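Local structure of mosquitocidal toxin (Lysinibacillus sphaericus, 2VSE) at residues 329-334 / 354-359; 307-312 / 320-325; 341-346 / 393-398. The protein is a mosquitocidal toxin that probably ADP-ribosylates target proteins with one domain and carries ricin-B-like lectin domains that probably bind sugars. All blocks are in the same frame, centred on the assembly; numbering follows the deposited sequence.

In the fold
From the N terminus, interaction 2 comes first: strand 309-314 turns back as strand 319-324, closing a hairpin with four residues between the strands. The chain then runs directly into 329-334. Interaction 1 closes the next loop by bringing 354-359 back onto that segment. Before it closes, 341-346 has already passed by, and interaction 3 joins it to the much later 393-398, so interactions 1 and 3 cross. Interactions 1 and 2 touch, probably through hydrogen bonds from L332 N to I322 O and Y320 N to W358 O; 1 and 3 touch between S333 and R346. Interactions 2 and 3 lie about 18 Å apart, centre to centre, with interaction 1 joining them within one beta-trefoil lectin domain.

Interaction 1: 329-334 / 354-359; sequences TLLLSW and NNQYWT
The indole of W358 turns its edge to the backbone of 329-334, with L332 O and a water both close to the ring plane. NE1 reaches L332 O at 3.0 Å in a nearly straight bond, 166° at the hydrogen. On the acceptor's side the approach is less regular, because NE1 stands above the carbonyl plane of L332. Out of the ring plane, L332 CD2 meets the NE1-CE2-CZ2 side of the indole, 3.5 Å from CZ2, and the leucine side chain crosses the tryptophan at about a right angle. L332 can meet the ring because its CG is anti to the backbone N (chi1 -165°).

The second flat group is the amide of Q356. S333 OG lies nearly in its plane and accepts from NE2 at 2.7 Å, while the same hydroxyl donates to L331 O at 2.8 Å. With both bonds made, the serine hydroxyl has its rotation fixed. NE2 has a second acceptor in T349 O, and at the other end of the amide OE1 receives S351 N.

Q356, Y357 and W358 form the QxW signature of ricin-type beta-trefoil lectins, in which a buried glutamine and tryptophan tie the loops to the core of the fold. In this copy both side chains spend hydrogen bonds on the strand 331-333, and the tryptophan also packs on I322. The water fills in between, donating to L332 O at 2.9 Å and to Q356 O at 2.7 Å.

Next along the chain, W334 N donates to N355 O at 3.3 Å, an oxygen that also accepts from N372 ND2. The W334 indole itself leads away, its NE1 bonded to E342 O, and the amide of N355 is held through ND2 by S336 OG.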
# COMPACT_ATOMS: atom_id res chain seq x y z
N THR A 329 30.05 -14.36 25.54
CA THR A 329 30.50 -15.22 26.65
C THR A 329 30.00 -14.76 28.02
O THR A 329 30.28 -15.40 29.03
CB THR A 329 32.05 -15.34 26.74
OG1 THR A 329 32.63 -14.04 26.82
CG2 THR A 329 32.64 -16.11 25.56
N LEU A 330 29.28 -13.64 28.08
CA LEU A 330 28.80 -13.13 29.36
C LEU A 330 27.30 -13.28 29.50
O LEU A 330 26.54 -12.82 28.65
CB LEU A 330 29.21 -11.68 29.58
CG LEU A 330 30.68 -11.39 29.92
CD1 LEU A 330 30.88 -9.90 30.13
CD2 LEU A 330 31.12 -12.16 31.16
N LEU A 331 26.87 -13.93 30.58
CA LEU A 331 25.46 -14.23 30.81
C LEU A 331 24.89 -13.35 31.92
O LEU A 331 25.55 -13.08 32.93
CB LEU A 331 25.28 -15.71 31.18
CG LEU A 331 25.56 -16.82 30.15
CD1 LEU A 331 27.04 -16.90 29.74
CD2 LEU A 331 25.07 -18.17 30.65
N LEU A 332 23.66 -12.90 31.71
CA LEU A 332 22.92 -12.15 32.73
C LEU A 332 22.77 -13.03 33.96
O LEU A 332 22.08 -14.05 33.92
CB LEU A 332 21.56 -11.75 32.18
CG LEU A 332 20.80 -10.67 32.95
CD1 LEU A 332 19.96 -9.84 32.00
CD2 LEU A 332 19.92 -11.31 34.01
N SER A 333 23.43 -12.63 35.05
CA SER A 333 23.64 -13.49 36.22
C SER A 333 23.32 -12.79 37.55
O SER A 333 23.52 -11.58 37.68
CB SER A 333 25.09 -13.96 36.27
OG SER A 333 25.43 -14.79 35.18
N TRP A 334 22.85 -13.58 38.52
CA TRP A 334 22.82 -13.18 39.92
C TRP A 334 23.70 -14.14 40.71
O TRP A 334 23.42 -15.34 40.77
CB TRP A 334 21.39 -13.18 40.49
CG TRP A 334 21.33 -12.97 41.98
CD1 TRP A 334 21.83 -11.90 42.68
CD2 TRP A 334 20.74 -13.84 42.97
NE1 TRP A 334 21.60 -12.06 44.03
CE2 TRP A 334 20.93 -13.24 44.23
CE3 TRP A 334 20.07 -15.07 42.90
CZ2 TRP A 334 20.47 -13.83 45.43
CZ3 TRP A 334 19.61 -15.66 44.09
CH2 TRP A 334 19.82 -15.03 45.34
N ASN A 354 22.52 -22.76 38.44
CA ASN A 354 21.16 -22.33 38.17
C ASN A 354 20.94 -20.83 38.38
O ASN A 354 19.92 -20.28 37.92
CB ASN A 354 20.14 -23.17 38.96
CG ASN A 354 19.92 -24.57 38.36
OD1 ASN A 354 20.44 -24.91 37.30
ND2 ASN A 354 19.12 -25.39 39.06
N ASN A 355 21.89 -20.15 39.03
CA ASN A 355 21.76 -18.70 39.21
C ASN A 355 21.94 -17.84 37.95
O ASN A 355 21.75 -16.62 37.98
CB ASN A 355 22.62 -18.20 40.39
CG ASN A 355 24.12 -18.33 40.15
OD1 ASN A 355 24.60 -18.20 39.02
ND2 ASN A 355 24.86 -18.55 41.23
N GLN A 356 22.27 -18.49 36.83
CA GLN A 356 22.28 -17.82 35.52
C GLN A 356 21.13 -18.32 34.66
O GLN A 356 21.13 -18.15 33.45
CB GLN A 356 23.60 -18.03 34.79
CG GLN A 356 24.83 -17.70 35.62
CD GLN A 356 26.11 -18.04 34.90
OE1 GLN A 356 26.37 -19.20 34.59
NE2 GLN A 356 26.91 -17.02 34.62
N TYR A 357 20.16 -18.96 35.30
CA TYR A 357 18.95 -19.37 34.62
C TYR A 357 17.77 -18.58 35.15
O TYR A 357 17.72 -18.24 36.35
CB TYR A 357 18.69 -20.86 34.79
CG TYR A 357 19.55 -21.76 33.94
CD1 TYR A 357 19.11 -22.19 32.69
CD2 TYR A 357 20.80 -22.21 34.40
CE1 TYR A 357 19.90 -23.04 31.90
CE2 TYR A 357 21.59 -23.06 33.62
CZ TYR A 357 21.13 -23.47 32.38
OH TYR A 357 21.89 -24.29 31.60
N TRP A 358 16.83 -18.29 34.26
CA TRP A 358 15.69 -17.47 34.60
C TRP A 358 14.46 -18.13 34.03
O TRP A 358 14.49 -18.56 32.88
CB TRP A 358 15.87 -16.07 34.00
CG TRP A 358 17.12 -15.42 34.47
CD1 TRP A 358 18.35 -15.51 33.90
CD2 TRP A 358 17.28 -14.61 35.64
NE1 TRP A 358 19.27 -14.80 34.63
CE2 TRP A 358 18.64 -14.23 35.71
CE3 TRP A 358 16.40 -14.16 36.64
CZ2 TRP A 358 19.15 -13.44 36.74
CZ3 TRP A 358 16.91 -13.36 37.66
CH2 TRP A 358 18.27 -13.01 37.70
N THR A 359 13.41 -18.26 34.82
CA THR A 359 12.11 -18.62 34.26
C THR A 359 11.44 -17.32 33.83
O THR A 359 11.62 -16.28 34.47
CB THR A 359 11.19 -19.38 35.25
OG1 THR A 359 10.95 -18.56 36.39
CG2 THR A 359 11.81 -20.72 35.68
O HOH W 1 21.48 -15.98 31.80

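Interaction 2: 307-312 / 320-325; sequences QKWNIK and YKIYNR
W309 and I322 meet at the apolar centre, with W309 CB against I322 CG2 at 3.6 Å. I311 continues the layer: its CG2, anti to the backbone N, rests on Y320 CD1 at 3.6 Å, and CG1 comes more loosely near I322 CG2. W309, I311 and I322 share one face of the beta hairpin made by strands 309-314 and 319-324, part of the beta-trefoil lectin domain, and W309 closes a QxW signature begun by Q307. L332 covers both W309 and I322 from the neighbouring strand.

N324 comes from the same face, with CG anti to its own N, and this brings the amide over the indole of W309. The amide plane stands almost upright on the ring, 83° from it, with ND2 lying 3.4 Å above the ring plane and offset toward the rim. N324 CB adds an off-centre CH-pi contact to the six-membered ring. Both polar ends have other partners: ND2 bonds N306 O, and W309 NE1 bonds V285 O.

The backbones alternate hydrogen-bonded and non-hydrogen-bonded antiparallel pairs. N310 and Y323 exchange both bonds, as do K312 and K321; W309 with N324 and I311 with I322 are the pairs between.

On the other face the side chains are more polar. K312 CB meets the edge of the Y323 ring, 3.9 Å from CE2, and K321 swings its NZ to E350 and Y357. At the outer end R325, bent at chi2 and chi3, lays its CD 3.5 Å from N310 ND2, with guanidinium and amide planes 36° apart. The backbone of the same residue closes this end: R325 N donates to K308 O at 2.8 Å, with 150° at the hydrogen.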
# COMPACT_ATOMS: atom_id res chain seq x y z
N GLN A 307 23.23 -3.67 24.44
CA GLN A 307 21.84 -3.51 24.87
C GLN A 307 20.94 -4.57 24.24
O GLN A 307 19.72 -4.43 24.23
CB GLN A 307 21.31 -2.12 24.53
CG GLN A 307 21.92 -1.02 25.34
CD GLN A 307 21.39 0.35 24.96
OE1 GLN A 307 21.28 0.68 23.78
NE2 GLN A 307 21.06 1.15 25.97
N LYS A 308 21.56 -5.62 23.70
CA LYS A 308 20.82 -6.72 23.07
C LYS A 308 21.28 -8.06 23.66
O LYS A 308 22.46 -8.23 24.01
CB LYS A 308 21.01 -6.70 21.55
CG LYS A 308 20.66 -5.39 20.86
CD LYS A 308 21.03 -5.43 19.39
CE LYS A 308 21.01 -4.05 18.76
NZ LYS A 308 21.39 -4.11 17.32
N TRP A 309 20.35 -8.99 23.79
CA TRP A 309 20.62 -10.27 24.44
C TRP A 309 20.09 -11.39 23.60
O TRP A 309 19.01 -11.27 22.99
CB TRP A 309 19.97 -10.32 25.84
CG TRP A 309 20.37 -9.18 26.72
CD1 TRP A 309 19.85 -7.91 26.71
CD2 TRP A 309 21.39 -9.18 27.72
NE1 TRP A 309 20.48 -7.13 27.65
CE2 TRP A 309 21.43 -7.88 28.28
CE3 TRP A 309 22.27 -10.15 28.20
CZ2 TRP A 309 22.32 -7.53 29.31
CZ3 TRP A 309 23.17 -9.80 29.23
CH2 TRP A 309 23.18 -8.50 29.77
N ASN A 310 20.86 -12.47 23.53
CA ASN A 310 20.38 -13.71 22.94
C ASN A 310 19.72 -14.53 24.02
O ASN A 310 20.36 -14.90 25.01
CB ASN A 310 21.51 -14.51 22.32
CG ASN A 310 21.86 -14.04 20.91
OD1 ASN A 310 22.96 -14.29 20.42
ND2 ASN A 310 20.91 -13.37 20.25
N ILE A 311 18.43 -14.80 23.87
CA ILE A 311 17.71 -15.58 24.87
C ILE A 311 17.67 -17.01 24.38
O ILE A 311 17.29 -17.26 23.23
CB ILE A 311 16.30 -15.01 25.16
CG1 ILE A 311 16.42 -13.59 25.73
CG2 ILE A 311 15.53 -15.92 26.12
CD1 ILE A 311 15.09 -12.92 26.04
N LYS A 312 18.09 -17.94 25.23
CA LYS A 312 18.20 -19.35 24.87
C LYS A 312 17.47 -20.20 25.90
O LYS A 312 17.78 -20.14 27.09
CB LYS A 312 19.67 -19.78 24.80
CG LYS A 312 19.89 -21.11 24.13
CD LYS A 312 21.25 -21.70 24.49
CE LYS A 312 21.59 -22.93 23.62
NZ LYS A 312 21.52 -22.60 22.16
N TYR A 320 15.73 -20.16 31.09
CA TYR A 320 16.47 -19.56 29.99
C TYR A 320 17.81 -19.00 30.42
O TYR A 320 17.97 -18.51 31.54
CB TYR A 320 15.66 -18.43 29.34
CG TYR A 320 14.27 -18.78 28.86
CD1 TYR A 320 13.99 -18.88 27.51
CD2 TYR A 320 13.22 -18.96 29.76
CE1 TYR A 320 12.71 -19.17 27.05
CE2 TYR A 320 11.94 -19.26 29.33
CZ TYR A 320 11.69 -19.36 27.97
OH TYR A 320 10.42 -19.67 27.53
N LYS A 321 18.78 -19.06 29.51
CA LYS A 321 20.01 -18.28 29.67
C LYS A 321 19.95 -17.05 28.74
O LYS A 321 19.33 -17.07 27.67
CB LYS A 321 21.24 -19.14 29.40
CG LYS A 321 21.53 -20.12 30.53
CD LYS A 321 22.67 -21.11 30.23
CE LYS A 321 22.31 -22.06 29.08
NZ LYS A 321 23.17 -23.28 29.13
N ILE A 322 20.57 -15.97 29.18
CA ILE A 322 20.47 -14.69 28.53
C ILE A 322 21.90 -14.16 28.32
O ILE A 322 22.58 -13.73 29.27
CB ILE A 322 19.57 -13.74 29.36
CG1 ILE A 322 18.22 -14.42 29.67
CG2 ILE A 322 19.38 -12.42 28.65
CD1 ILE A 322 17.33 -13.71 30.69
N TYR A 323 22.35 -14.25 27.07
CA TYR A 323 23.73 -13.95 26.68
C TYR A 323 23.77 -12.58 26.06
O TYR A 323 22.97 -12.28 25.16
CB TYR A 323 24.23 -14.93 25.63
CG TYR A 323 24.19 -16.38 26.03
CD1 TYR A 323 25.32 -16.98 26.59
CD2 TYR A 323 23.05 -17.15 25.84
CE1 TYR A 323 25.31 -18.32 26.95
CE2 TYR A 323 23.03 -18.50 26.21
CZ TYR A 323 24.16 -19.07 26.76
OH TYR A 323 24.17 -20.39 27.14
N ASN A 324 24.72 -11.75 26.49
CA ASN A 324 24.87 -10.44 25.88
C ASN A 324 25.32 -10.57 24.44
O ASN A 324 26.10 -11.47 24.12
CB ASN A 324 25.84 -9.57 26.67
CG ASN A 324 25.74 -8.11 26.28
OD1 ASN A 324 26.59 -7.61 25.56
ND2 ASN A 324 24.69 -7.44 26.73
N ARG A 325 24.84 -9.68 23.58
CA ARG A 325 25.22 -9.74 22.17
C ARG A 325 26.59 -9.18 21.86
O ARG A 325 27.32 -9.75 21.06
CB ARG A 325 24.14 -9.11 21.29
CG ARG A 325 23.05 -10.12 21.01
CD ARG A 325 23.12 -10.76 19.61
NE ARG A 325 24.45 -10.80 19.01
CZ ARG A 325 24.67 -10.93 17.71
NH1 ARG A 325 23.65 -11.03 16.85
NH2 ARG A 325 25.93 -10.96 17.25

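Interaction 3: 341-346 / 393-398; sequences GEQVIR and LVVSSE
Two backbone hydrogen bonds join V395 to Q343 and I345 to L393. V395 N donates to Q343 O at 2.7 Å, and I345 N donates to L393 O at 2.9 Å. Between them V344 and V394 form a single beta bridge, their CA atoms 4.2 Å apart; both valines turn away from the partner segment, and their side chains meet only loosely, CG1 to CG1, though V394 CB also lies against Q343 O.

I345 supplies most of the apolar contact. Its CG1, anti to the carbonyl carbon (chi1 -51°), lies over the L393 carbonyl and reaches L393 CB at 3.8 Å, while CD1 extends toward V395 CB. Further along, Q343 folds back at chi2 (-67°) and brings OE1 to 3.3 Å from V395 CG1.

Behind this first shell, Q343 is held at both ends of its amide. NE2 donates to G341 O at 2.9 Å, with that oxygen close to the amide plane, and OE1 accepts from K378 NZ. Along the same loop, E342 and R346 form a salt bridge, R346 NH1 lying 2.8 Å from E342 OE1 and also bonding OE2. R346 NE is bound to G293 O, so the guanidinium bridges the loop's acid and a backbone carbonyl outside it.

Within the beta-trefoil, the contact brings the loop between strands 331-333 and 346-348 alongside strand 393-396. That strand pairs on its own account with 379-382, whose L380 packs against both I345 and L393; V296 of strand 294-300 touches the same two side chains.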
# COMPACT_ATOMS: atom_id res chain seq x y z
N GLY A 341 26.12 -11.17 50.16
CA GLY A 341 24.79 -11.56 49.71
C GLY A 341 24.20 -10.57 48.72
O GLY A 341 23.02 -10.24 48.81
N GLU A 342 25.02 -10.11 47.78
CA GLU A 342 24.57 -9.07 46.85
C GLU A 342 23.27 -9.44 46.13
O GLU A 342 23.00 -10.62 45.85
CB GLU A 342 25.68 -8.64 45.88
CG GLU A 342 26.29 -9.75 45.04
CD GLU A 342 27.29 -9.23 44.03
OE1 GLU A 342 28.15 -8.40 44.41
OE2 GLU A 342 27.22 -9.64 42.86
N GLN A 343 22.45 -8.42 45.88
CA GLN A 343 21.19 -8.60 45.18
C GLN A 343 21.29 -8.03 43.77
O GLN A 343 20.33 -8.11 42.99
CB GLN A 343 20.02 -7.95 45.95
CG GLN A 343 19.84 -8.42 47.41
CD GLN A 343 19.42 -9.88 47.53
OE1 GLN A 343 18.35 -10.28 47.06
NE2 GLN A 343 20.25 -10.69 48.18
N VAL A 344 22.46 -7.49 43.43
CA VAL A 344 22.70 -6.89 42.11
C VAL A 344 22.89 -7.95 41.01
O VAL A 344 23.24 -9.10 41.30
CB VAL A 344 23.90 -5.90 42.12
CG1 VAL A 344 23.73 -4.85 43.22
CG2 VAL A 344 25.24 -6.62 42.27
N ILE A 345 22.64 -7.54 39.77
CA ILE A 345 22.81 -8.38 38.59
C ILE A 345 24.15 -8.08 37.92
O ILE A 345 24.57 -6.92 37.86
CB ILE A 345 21.61 -8.18 37.58
CG1 ILE A 345 20.25 -8.34 38.28
CG2 ILE A 345 21.72 -9.11 36.36
CD1 ILE A 345 19.97 -9.71 38.96
N ARG A 346 24.84 -9.12 37.45
CA ARG A 346 26.11 -8.94 36.72
C ARG A 346 26.20 -9.87 35.51
O ARG A 346 25.38 -10.77 35.36
CB ARG A 346 27.32 -9.15 37.64
CG ARG A 346 27.17 -8.58 39.05
CD ARG A 346 28.34 -8.95 39.94
NE ARG A 346 29.30 -7.87 39.96
CZ ARG A 346 29.43 -6.99 40.96
NH1 ARG A 346 28.66 -7.08 42.04
NH2 ARG A 346 30.33 -6.02 40.87
N LEU A 393 20.40 -3.15 37.78
CA LEU A 393 19.40 -4.21 37.83
C LEU A 393 19.66 -5.03 39.07
O LEU A 393 20.80 -5.39 39.36
CB LEU A 393 19.46 -5.09 36.58
CG LEU A 393 18.42 -4.77 35.51
CD1 LEU A 393 18.79 -3.53 34.71
CD2 LEU A 393 18.26 -5.97 34.60
N VAL A 394 18.60 -5.30 39.82
CA VAL A 394 18.69 -6.09 41.05
C VAL A 394 17.72 -7.26 41.03
O VAL A 394 16.90 -7.41 40.13
CB VAL A 394 18.40 -5.26 42.33
CG1 VAL A 394 19.43 -4.15 42.52
CG2 VAL A 394 16.97 -4.71 42.33
N VAL A 395 17.83 -8.09 42.05
CA VAL A 395 16.84 -9.12 42.31
C VAL A 395 16.08 -8.66 43.56
O VAL A 395 16.67 -8.07 44.47
CB VAL A 395 17.53 -10.50 42.43
CG1 VAL A 395 17.67 -10.94 43.87
CG2 VAL A 395 16.79 -11.55 41.60
N SER A 396 14.76 -8.87 43.58
CA SER A 396 13.94 -8.48 44.72
C SER A 396 12.68 -9.33 44.84
O SER A 396 12.29 -10.02 43.89
CB SER A 396 13.56 -6.99 44.66
OG SER A 396 12.38 -6.78 43.90
N SER A 397 12.05 -9.29 46.01
CA SER A 397 10.83 -10.06 46.24
C SER A 397 9.66 -9.44 45.48
O SER A 397 9.70 -8.26 45.12
CB SER A 397 10.52 -10.21 47.74
OG SER A 397 10.27 -8.97 48.36
N GLU A 398 8.62 -10.25 45.24
CA GLU A 398 7.49 -9.87 44.39
C GLU A 398 6.76 -8.59 44.82
O GLU A 398 6.40 -8.42 45.99
CB GLU A 398 6.50 -11.03 44.25
CG GLU A 398 5.48 -10.82 43.14
CD GLU A 398 5.19 -12.08 42.34
OE1 GLU A 398 5.11 -11.97 41.10
OE2 GLU A 398 5.06 -13.17 42.94